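Local coordinates for dihydroorotase (Agrobacterium tumefaciens, PDB 2OGJ), which catalyses deacetylation of acetyl-(R)-mandelate in vitro, and more weakly of acetyl glycolate, using a binuclear zinc centre in a TIM barrel, at residues Glu148-Asp151 with Ile152-Asp156; Glu243-Asp246 with Leu247-Ala251; Val301-Leu304 with Ala305-Met308. All coordinates share one frame; numbering follows the deposited sequence.

All three contacts are local turns of the TIM-barrel chain, each just before or at the start of a helix. Interaction 1 shapes the loop leading to helix 157-165, interaction 2 opens helix 245-253 and interaction 3 opens helix 304-313. They do not touch: their centres lie 27 to 33 Å apart. Measured between side chains, interactions 1 and 3 come nearer the ligands of the binuclear zinc site, Glu148 lying about 7 Å from His208 and Val301 about 6 Å from Asp291. Interaction 2 is more remote, Leu247 being about 11 Å from His231. Interactions 1 and 2 also meet other subunits, whereas interaction 3 stays within its own chain.

Interaction 1: residues Glu148-Asp151 with Ile152-Asp156; sequences ELRD and IKDID
Asp154 turns its carboxylate back onto the backbone that precedes it, and OD2 accepts two weak bonds there, from Arg150 N at 2.9 Å and from Asp151 N at 3.0 Å. With CG anti to its own carbonyl carbon (chi1 -69°), OD2 comes within reach of both N-H groups, which it meets at bent angles. The reverse bond is better formed: Asp154 N donates to Asp151 O at 3.1 Å. Asp151 adds a side-chain bond, its OD1 receiving Lys153 N at 3.1 Å on the anti side of the carboxylate.

Charge is unevenly spread. Asp151 OD1 and Asp154 OD2 lie only 3.3 Å apart with their carboxylate planes nearly aligned, 17° from each other, and the nearby N-H groups would be expected to ease the repulsion. Lys153 NZ stays beyond salt-bridge range of Asp151. Arg150 finds its stronger partner in Asp151 of the second subunit, and Glu148 pairs with Arg177 of its own chain.

The apolar part is small: Leu149 CD2 packs against Ile155 CG1 at 3.6 Å, and both side chains continue onto helix 189-201 through Pro190 and Leu193. In the barrel loop connecting strand 128-132 to helix 157-165, Asp151 thus forms an Asx turn combined with a beta turn, and Asp154 OD2 weakly returns a bond to Asp151 N, as in one half of a capping box.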
ATOM      1  N   GLU A 148       3.280  -6.573  13.520  1.00 40.01           N
ATOM      2  CA  GLU A 148       4.513  -5.838  13.728  1.00 41.06           C
ATOM      3  C   GLU A 148       5.489  -5.845  12.551  1.00 43.55           C
ATOM      4  O   GLU A 148       6.449  -5.073  12.541  1.00 43.41           O
ATOM      5  CB  GLU A 148       5.214  -6.321  15.005  1.00 40.76           C
ATOM      6  CG  GLU A 148       5.896  -7.693  14.934  1.00 38.35           C
ATOM      7  CD  GLU A 148       4.965  -8.870  15.190  1.00 37.18           C
ATOM      8  OE1 GLU A 148       5.476  -9.991  15.408  1.00 39.72           O
ATOM      9  OE2 GLU A 148       3.729  -8.701  15.175  1.00 34.56           O
ATOM     10  N   LEU A 149       5.247  -6.712  11.566  1.00 46.53           N
ATOM     11  CA  LEU A 149       6.099  -6.789  10.370  1.00 49.19           C
ATOM     12  C   LEU A 149       5.272  -6.594   9.115  1.00 51.00           C
ATOM     13  O   LEU A 149       5.250  -7.458   8.245  1.00 49.60           O
ATOM     14  CB  LEU A 149       6.816  -8.132  10.270  1.00 47.38           C
ATOM     15  CG  LEU A 149       8.127  -8.269  11.032  1.00 45.61           C
ATOM     16  CD1 LEU A 149       8.681  -9.660  10.810  1.00 45.69           C
ATOM     17  CD2 LEU A 149       9.111  -7.238  10.546  1.00 44.50           C
ATOM     18  N   ARG A 150       4.608  -5.442   9.040  1.00 54.16           N
ATOM     19  CA  ARG A 150       3.755  -5.078   7.913  1.00 57.85           C
ATOM     20  C   ARG A 150       4.535  -4.615   6.687  1.00 57.92           C
ATOM     21  O   ARG A 150       3.999  -4.639   5.574  1.00 60.40           O
ATOM     22  CB  ARG A 150       2.768  -3.982   8.343  1.00 60.38           C
ATOM     23  CG  ARG A 150       1.810  -4.441   9.429  1.00 64.55           C
ATOM     24  CD  ARG A 150       1.028  -3.295  10.032  1.00 67.83           C
ATOM     25  NE  ARG A 150       0.275  -2.563   9.026  1.00 69.94           N
ATOM     26  CZ  ARG A 150      -0.661  -1.666   9.317  1.00 71.63           C
ATOM     27  NH1 ARG A 150      -0.950  -1.399  10.585  1.00 71.55           N
ATOM     28  NH2 ARG A 150      -1.309  -1.039   8.341  1.00 72.53           N
ATOM     29  N   ASP A 151       5.784  -4.195   6.891  1.00 56.16           N
ATOM     30  CA  ASP A 151       6.652  -3.725   5.814  1.00 54.48           C
ATOM     31  C   ASP A 151       7.997  -3.267   6.387  1.00 53.01           C
ATOM     32  O   ASP A 151       8.211  -3.378   7.585  1.00 52.91           O
ATOM     33  CB  ASP A 151       5.974  -2.590   5.041  1.00 55.24           C
ATOM     34  CG  ASP A 151       5.419  -1.517   5.944  1.00 56.58           C
ATOM     35  OD1 ASP A 151       6.184  -0.977   6.771  1.00 57.91           O
ATOM     36  OD2 ASP A 151       4.214  -1.212   5.823  1.00 58.79           O
ATOM     37  N   ILE A 152       8.903  -2.754   5.557  1.00 51.87           N
ATOM     38  CA  ILE A 152      10.210  -2.341   6.069  1.00 51.27           C
ATOM     39  C   ILE A 152      10.252  -1.131   6.967  1.00 50.95           C
ATOM     40  O   ILE A 152      11.295  -0.849   7.535  1.00 49.02           O
ATOM     41  CB  ILE A 152      11.268  -2.084   4.951  1.00 51.72           C
ATOM     42  CG1 ILE A 152      10.579  -1.581   3.690  1.00 49.64           C
ATOM     43  CG2 ILE A 152      12.139  -3.315   4.752  1.00 49.37           C
ATOM     44  CD1 ILE A 152       9.987  -0.237   3.833  1.00 48.15           C
ATOM     45  N   LYS A 153       9.161  -0.384   7.083  1.00 52.49           N
ATOM     46  CA  LYS A 153       9.210   0.756   7.985  1.00 55.45           C
ATOM     47  C   LYS A 153       9.155   0.187   9.415  1.00 55.26           C
ATOM     48  O   LYS A 153       9.553   0.842  10.379  1.00 55.68           O
ATOM     49  CB  LYS A 153       8.057   1.741   7.722  1.00 57.50           C
ATOM     50  CG  LYS A 153       8.008   2.268   6.278  1.00 60.87           C
ATOM     51  CD  LYS A 153       7.352   3.668   6.135  1.00 63.57           C
ATOM     52  CE  LYS A 153       5.894   3.761   6.640  1.00 65.98           C
ATOM     53  NZ  LYS A 153       4.933   2.932   5.851  1.00 65.37           N
ATOM     54  N   ASP A 154       8.683  -1.051   9.533  1.00 54.72           N
ATOM     55  CA  ASP A 154       8.591  -1.724  10.820  1.00 54.14           C
ATOM     56  C   ASP A 154       9.953  -2.245  11.281  1.00 53.98           C
ATOM     57  O   ASP A 154      10.116  -2.590  12.447  1.00 54.12           O
ATOM     58  CB  ASP A 154       7.625  -2.906  10.743  1.00 55.65           C
ATOM     59  CG  ASP A 154       6.189  -2.482  10.569  1.00 57.76           C
ATOM     60  OD1 ASP A 154       5.652  -1.832  11.491  1.00 61.55           O
ATOM     61  OD2 ASP A 154       5.595  -2.804   9.516  1.00 60.12           O
ATOM     62  N   ILE A 155      10.930  -2.306  10.374  1.00 53.06           N
ATOM     63  CA  ILE A 155      12.266  -2.809  10.723  1.00 51.79           C
ATOM     64  C   ILE A 155      13.309  -1.693  10.757  1.00 52.21           C
ATOM     65  O   ILE A 155      13.520  -1.024   9.762  1.00 54.01           O
ATOM     66  CB  ILE A 155      12.737  -3.869   9.707  1.00 50.18           C
ATOM     67  CG1 ILE A 155      11.742  -5.019   9.668  1.00 49.49           C
ATOM     68  CG2 ILE A 155      14.122  -4.373  10.070  1.00 47.57           C
ATOM     69  CD1 ILE A 155      12.057  -6.048   8.612  1.00 49.57           C
ATOM     70  N   ASP A 156      13.966  -1.501  11.899  1.00 53.26           N
ATOM     71  CA  ASP A 156      14.982  -0.463  12.032  1.00 53.24           C
ATOM     72  C   ASP A 156      16.293  -1.097  12.462  1.00 53.87           C
ATOM     73  O   ASP A 156      16.584  -1.206  13.655  1.00 54.91           O
ATOM     74  CB  ASP A 156      14.544   0.563  13.065  1.00 53.40           C
ATOM     75  CG  ASP A 156      15.319   1.865  12.960  1.00 53.65           C
ATOM     76  OD1 ASP A 156      16.578   1.815  12.899  1.00 51.68           O
ATOM     77  OD2 ASP A 156      14.648   2.935  12.948  1.00 52.39           O
TER

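Interaction 2: residues Glu243-Asp246 with Leu247-Ala251; sequences EDED and LFNLA
Asp244 and Leu247 make the close-fitting side of this first helical turn. Their CB atoms lie 3.7 Å apart, and the two side chains cross at about a right angle. Asp244 swings CG anti to its backbone N (chi1 -172°), which carries OD1 over the start of the helix; there it accepts Leu247 N at 3.2 Å, the donor coming from above the carboxylate plane, and more weakly Asp246 N. Asp244 O accepts Phe248 N at 2.9 Å, the first i to i+4 bond of the helix. Asp244 is thus the N-cap of helix 245-253, holding with its side chain N-H groups that have no earlier helical carbonyl to bond. Its other carboxylate oxygen, OD2, forms a salt bridge with Lys196 of the fourth subunit, so one side chain serves both the helix end and the subunit interface. Leu247 and Phe248, both buried, continue the packed side, Leu247 onto Asp217 and Leu220 of helix 216-222 and onto Lys196 of the fourth subunit, Phe248 onto Ile241 and Met242, with a cation-pi contact to Arg281.

Elsewhere the turn is looser. Glu245 and Asp246 are exposed, and their charges are met by partners beyond the turn, Arg281 for Glu245 and Lys199 of the fourth subunit for Asp246. The placing of the Asn249 amide beside Glu245 is doubtful in the model. Regular helical bonding continues along this side, Leu250 N reaching Asp246 O at 3.0 Å.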
ATOM      1  N   GLU A 243       1.934 -33.324   6.684  1.00 68.56           N
ATOM      2  CA  GLU A 243       1.122 -33.263   5.466  1.00 68.74           C
ATOM      3  C   GLU A 243       1.988 -33.209   4.195  1.00 68.75           C
ATOM      4  O   GLU A 243       1.503 -33.413   3.081  1.00 69.12           O
ATOM      5  CB  GLU A 243       0.215 -32.032   5.512  1.00 68.25           C
ATOM      6  CG  GLU A 243       0.929 -30.796   6.041  1.00 69.14           C
ATOM      7  CD  GLU A 243       0.250 -29.489   5.682  1.00 68.95           C
ATOM      8  OE1 GLU A 243      -1.002 -29.434   5.664  1.00 68.85           O
ATOM      9  OE2 GLU A 243       0.987 -28.506   5.435  1.00 68.22           O
ATOM     10  N   ASP A 244       3.275 -32.937   4.375  1.00 69.52           N
ATOM     11  CA  ASP A 244       4.212 -32.831   3.261  1.00 69.58           C
ATOM     12  C   ASP A 244       5.492 -33.604   3.560  1.00 69.66           C
ATOM     13  O   ASP A 244       6.337 -33.138   4.327  1.00 69.94           O
ATOM     14  CB  ASP A 244       4.557 -31.359   3.024  1.00 69.42           C
ATOM     15  CG  ASP A 244       5.373 -31.133   1.763  1.00 70.63           C
ATOM     16  OD1 ASP A 244       6.104 -32.052   1.330  1.00 70.02           O
ATOM     17  OD2 ASP A 244       5.289 -30.012   1.211  1.00 72.49           O
ATOM     18  N   GLU A 245       5.638 -34.777   2.950  1.00 69.69           N
ATOM     19  CA  GLU A 245       6.831 -35.596   3.163  1.00 70.30           C
ATOM     20  C   GLU A 245       8.112 -34.858   2.797  1.00 68.59           C
ATOM     21  O   GLU A 245       9.171 -35.147   3.343  1.00 68.24           O
ATOM     22  CB  GLU A 245       6.742 -36.899   2.359  1.00 72.98           C
ATOM     23  CG  GLU A 245       5.892 -37.975   3.014  1.00 76.77           C
ATOM     24  CD  GLU A 245       6.599 -38.649   4.177  1.00 78.75           C
ATOM     25  OE1 GLU A 245       5.919 -39.369   4.936  1.00 78.88           O
ATOM     26  OE2 GLU A 245       7.833 -38.471   4.326  1.00 80.70           O
ATOM     27  N   ASP A 246       8.019 -33.918   1.860  1.00 67.49           N
ATOM     28  CA  ASP A 246       9.186 -33.137   1.446  1.00 66.47           C
ATOM     29  C   ASP A 246       9.593 -32.252   2.609  1.00 65.04           C
ATOM     30  O   ASP A 246      10.789 -32.122   2.910  1.00 64.81           O
ATOM     31  CB  ASP A 246       8.852 -32.264   0.239  1.00 67.23           C
ATOM     32  CG  ASP A 246       8.612 -33.073  -1.006  1.00 67.02           C
ATOM     33  OD1 ASP A 246       8.012 -32.540  -1.961  1.00 66.63           O
ATOM     34  OD2 ASP A 246       9.034 -34.247  -1.027  1.00 68.36           O
ATOM     35  N   LEU A 247       8.588 -31.649   3.252  1.00 61.97           N
ATOM     36  CA  LEU A 247       8.811 -30.780   4.397  1.00 60.00           C
ATOM     37  C   LEU A 247       9.392 -31.601   5.538  1.00 60.31           C
ATOM     38  O   LEU A 247      10.376 -31.199   6.172  1.00 58.86           O
ATOM     39  CB  LEU A 247       7.497 -30.147   4.868  1.00 57.85           C
ATOM     40  CG  LEU A 247       7.564 -28.858   5.706  1.00 55.01           C
ATOM     41  CD1 LEU A 247       6.577 -28.959   6.821  1.00 53.80           C
ATOM     42  CD2 LEU A 247       8.950 -28.612   6.282  1.00 53.78           C
ATOM     43  N   PHE A 248       8.776 -32.755   5.798  1.00 60.14           N
ATOM     44  CA  PHE A 248       9.241 -33.616   6.873  1.00 61.45           C
ATOM     45  C   PHE A 248      10.689 -33.990   6.662  1.00 61.51           C
ATOM     46  O   PHE A 248      11.484 -33.951   7.596  1.00 62.60           O
ATOM     47  CB  PHE A 248       8.426 -34.901   6.984  1.00 62.30           C
ATOM     48  CG  PHE A 248       8.818 -35.744   8.167  1.00 64.06           C
ATOM     49  CD1 PHE A 248       8.237 -35.528   9.420  1.00 65.33           C
ATOM     50  CD2 PHE A 248       9.816 -36.706   8.048  1.00 63.66           C
ATOM     51  CE1 PHE A 248       8.650 -36.254  10.535  1.00 65.43           C
ATOM     52  CE2 PHE A 248      10.235 -37.433   9.148  1.00 64.92           C
ATOM     53  CZ  PHE A 248       9.649 -37.206  10.401  1.00 66.16           C
ATOM     54  N   ASN A 249      11.044 -34.353   5.434  1.00 61.43           N
ATOM     55  CA  ASN A 249      12.399 -34.746   5.120  1.00 60.45           C
ATOM     56  C   ASN A 249      13.355 -33.589   5.325  1.00 56.78           C
ATOM     57  O   ASN A 249      14.503 -33.780   5.747  1.00 55.65           O
ATOM     58  CB  ASN A 249      12.458 -35.341   3.717  1.00 63.91           C
ATOM     59  CG  ASN A 249      11.585 -36.577   3.605  1.00 67.54           C
ATOM     60  OD1 ASN A 249      11.548 -37.406   4.518  1.00 20.56           O
ATOM     61  ND2 ASN A 249      10.879 -36.707   2.490  1.00 20.56           N
ATOM     62  N   LEU A 250      12.901 -32.379   5.038  1.00 53.26           N
ATOM     63  CA  LEU A 250      13.760 -31.221   5.208  1.00 50.71           C
ATOM     64  C   LEU A 250      13.937 -30.894   6.697  1.00 48.57           C
ATOM     65  O   LEU A 250      15.038 -30.597   7.139  1.00 47.02           O
ATOM     66  CB  LEU A 250      13.190 -30.016   4.445  1.00 49.11           C
ATOM     67  CG  LEU A 250      14.043 -28.744   4.500  1.00 48.26           C
ATOM     68  CD1 LEU A 250      15.439 -29.046   4.027  1.00 45.59           C
ATOM     69  CD2 LEU A 250      13.421 -27.657   3.653  1.00 48.94           C
ATOM     70  N   ALA A 251      12.857 -30.966   7.469  1.00 49.03           N
ATOM     71  CA  ALA A 251      12.920 -30.677   8.902  1.00 50.04           C
ATOM     72  C   ALA A 251      13.883 -31.639   9.593  1.00 50.60           C
ATOM     73  O   ALA A 251      14.692 -31.242  10.438  1.00 50.22           O
ATOM     74  CB  ALA A 251      11.537 -30.802   9.513  1.00 50.04           C
TER

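Interaction 3: residues Val301-Leu304 with Ala305-Met308; sequences VWDL and ATTM
The Trp302 ring meets Thr306 at its benzo side: Thr306 OG1 lies in the ring plane at the edge, 3.5 Å from Trp302 CE3, while the methyl CG2 approaches CE3 obliquely at 3.4 Å. Elsewhere Trp302 touches Leu359 and Ala361 of strand 348-362. At the second flat group, the Asp303 carboxylate, both donors of Thr306 converge on OD2, to opposite sides of the carboxylate plane. Thr306 OG1 donates to Asp303 OD2 at 2.6 Å on the syn side, and Thr306 N meets the same oxygen at 2.9 Å, nearly in line with its C-O bond. Asp303 places CG between its backbone N and carbonyl carbon (chi1 46°), and this turns OD2 back over the first turn of helix 304-313.

Thr307 grips the Asp303 carbonyl twice, through N in the carbonyl plane and through OG1 from above it, each 3.2 Å from Asp303 O. Further on, Leu304 CG rests on Met308 SE (selenomethionine) at 4.1 Å, both beside Trp73.

Asp303 is therefore the N-cap, and with its OD1 bound to Tyr392 N both carboxylate oxygens of this buried residue are satisfied; these donors and the helix N-terminus would be expected to stabilise its negative charge.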
ATOM      1  N   VAL A 301      -2.610 -24.475  26.631  1.00 54.92           N
ATOM      2  CA  VAL A 301      -1.413 -24.659  27.439  1.00 54.17           C
ATOM      3  C   VAL A 301      -1.678 -24.280  28.875  1.00 54.47           C
ATOM      4  O   VAL A 301      -2.130 -23.172  29.146  1.00 57.92           O
ATOM      5  CB  VAL A 301      -0.304 -23.722  26.948  1.00 53.07           C
ATOM      6  CG1 VAL A 301       1.023 -24.098  27.558  1.00 52.87           C
ATOM      7  CG2 VAL A 301      -0.265 -23.737  25.458  1.00 52.47           C
ATOM      8  N   TRP A 302      -1.419 -25.160  29.820  1.00 51.40           N
ATOM      9  CA  TRP A 302      -1.652 -24.706  31.179  1.00 48.65           C
ATOM     10  C   TRP A 302      -0.317 -24.199  31.724  1.00 48.35           C
ATOM     11  O   TRP A 302      -0.216 -23.094  32.247  1.00 48.63           O
ATOM     12  CB  TRP A 302      -2.224 -25.841  32.034  1.00 46.68           C
ATOM     13  CG  TRP A 302      -3.612 -26.257  31.604  1.00 44.82           C
ATOM     14  CD1 TRP A 302      -4.646 -25.433  31.238  1.00 43.92           C
ATOM     15  CD2 TRP A 302      -4.136 -27.587  31.572  1.00 43.65           C
ATOM     16  NE1 TRP A 302      -5.777 -26.164  30.993  1.00 40.86           N
ATOM     17  CE2 TRP A 302      -5.495 -27.491  31.188  1.00 43.23           C
ATOM     18  CE3 TRP A 302      -3.591 -28.854  31.830  1.00 44.39           C
ATOM     19  CZ2 TRP A 302      -6.318 -28.614  31.060  1.00 40.90           C
ATOM     20  CZ3 TRP A 302      -4.409 -29.970  31.704  1.00 42.83           C
ATOM     21  CH2 TRP A 302      -5.760 -29.839  31.320  1.00 41.67           C
ATOM     22  N   ASP A 303       0.721 -25.005  31.548  1.00 46.52           N
ATOM     23  CA  ASP A 303       2.032 -24.654  32.029  1.00 43.96           C
ATOM     24  C   ASP A 303       3.052 -25.588  31.401  1.00 42.79           C
ATOM     25  O   ASP A 303       2.687 -26.534  30.716  1.00 39.95           O
ATOM     26  CB  ASP A 303       2.058 -24.772  33.546  1.00 43.71           C
ATOM     27  CG  ASP A 303       1.415 -26.066  34.046  1.00 43.69           C
ATOM     28  OD1 ASP A 303       0.859 -26.037  35.160  1.00 44.17           O
ATOM     29  OD2 ASP A 303       1.464 -27.107  33.346  1.00 43.99           O
ATOM     30  N   LEU A 304       4.329 -25.307  31.633  1.00 42.64           N
ATOM     31  CA  LEU A 304       5.407 -26.115  31.086  1.00 43.35           C
ATOM     32  C   LEU A 304       5.290 -27.592  31.480  1.00 44.24           C
ATOM     33  O   LEU A 304       5.517 -28.486  30.652  1.00 44.19           O
ATOM     34  CB  LEU A 304       6.752 -25.560  31.555  1.00 39.38           C
ATOM     35  CG  LEU A 304       7.959 -26.129  30.829  1.00 37.17           C
ATOM     36  CD1 LEU A 304       7.840 -25.739  29.360  1.00 38.33           C
ATOM     37  CD2 LEU A 304       9.265 -25.617  31.440  1.00 38.07           C
ATOM     38  N   ALA A 305       4.937 -27.845  32.741  1.00 43.81           N
ATOM     39  CA  ALA A 305       4.807 -29.214  33.232  1.00 43.87           C
ATOM     40  C   ALA A 305       3.789 -30.007  32.402  1.00 44.74           C
ATOM     41  O   ALA A 305       4.047 -31.146  32.014  1.00 44.71           O
ATOM     42  CB  ALA A 305       4.412 -29.209  34.716  1.00 43.68           C
ATOM     43  N   THR A 306       2.635 -29.407  32.120  1.00 44.19           N
ATOM     44  CA  THR A 306       1.626 -30.089  31.321  1.00 44.24           C
ATOM     45  C   THR A 306       2.163 -30.347  29.905  1.00 44.05           C
ATOM     46  O   THR A 306       1.893 -31.390  29.306  1.00 43.52           O
ATOM     47  CB  THR A 306       0.321 -29.251  31.221  1.00 44.84           C
ATOM     48  OG1 THR A 306      -0.196 -28.989  32.530  1.00 42.55           O
ATOM     49  CG2 THR A 306      -0.736 -29.996  30.398  1.00 45.54           C
ATOM     50  N   THR A 307       2.923 -29.387  29.384  1.00 43.56           N
ATOM     51  CA  THR A 307       3.486 -29.489  28.047  1.00 43.63           C
ATOM     52  C   THR A 307       4.518 -30.610  28.037  1.00 44.44           C
ATOM     53  O   THR A 307       4.628 -31.350  27.044  1.00 44.63           O
ATOM     54  CB  THR A 307       4.138 -28.125  27.621  1.00 44.37           C
ATOM     55  OG1 THR A 307       3.126 -27.112  27.566  1.00 44.96           O
ATOM     56  CG2 THR A 307       4.821 -28.217  26.248  1.00 39.66           C
HETATM   57  N   MSE A 308       5.276 -30.738  29.131  1.00 44.13           N
HETATM   58  CA  MSE A 308       6.280 -31.800  29.233  1.00 42.77           C
HETATM   59  C   MSE A 308       5.543 -33.145  29.282  1.00 43.64           C
HETATM   60  O   MSE A 308       6.020 -34.134  28.751  1.00 41.38           O
HETATM   61  CB  MSE A 308       7.126 -31.628  30.497  1.00 44.11           C
HETATM   62  CG  MSE A 308       7.950 -30.342  30.558  1.00 45.39           C
HETATM   63 SE   MSE A 308       8.597 -29.914  32.214  1.00 45.34          SE
HETATM   64  CE  MSE A 308       9.805 -31.111  32.403  1.00 41.28           C
TER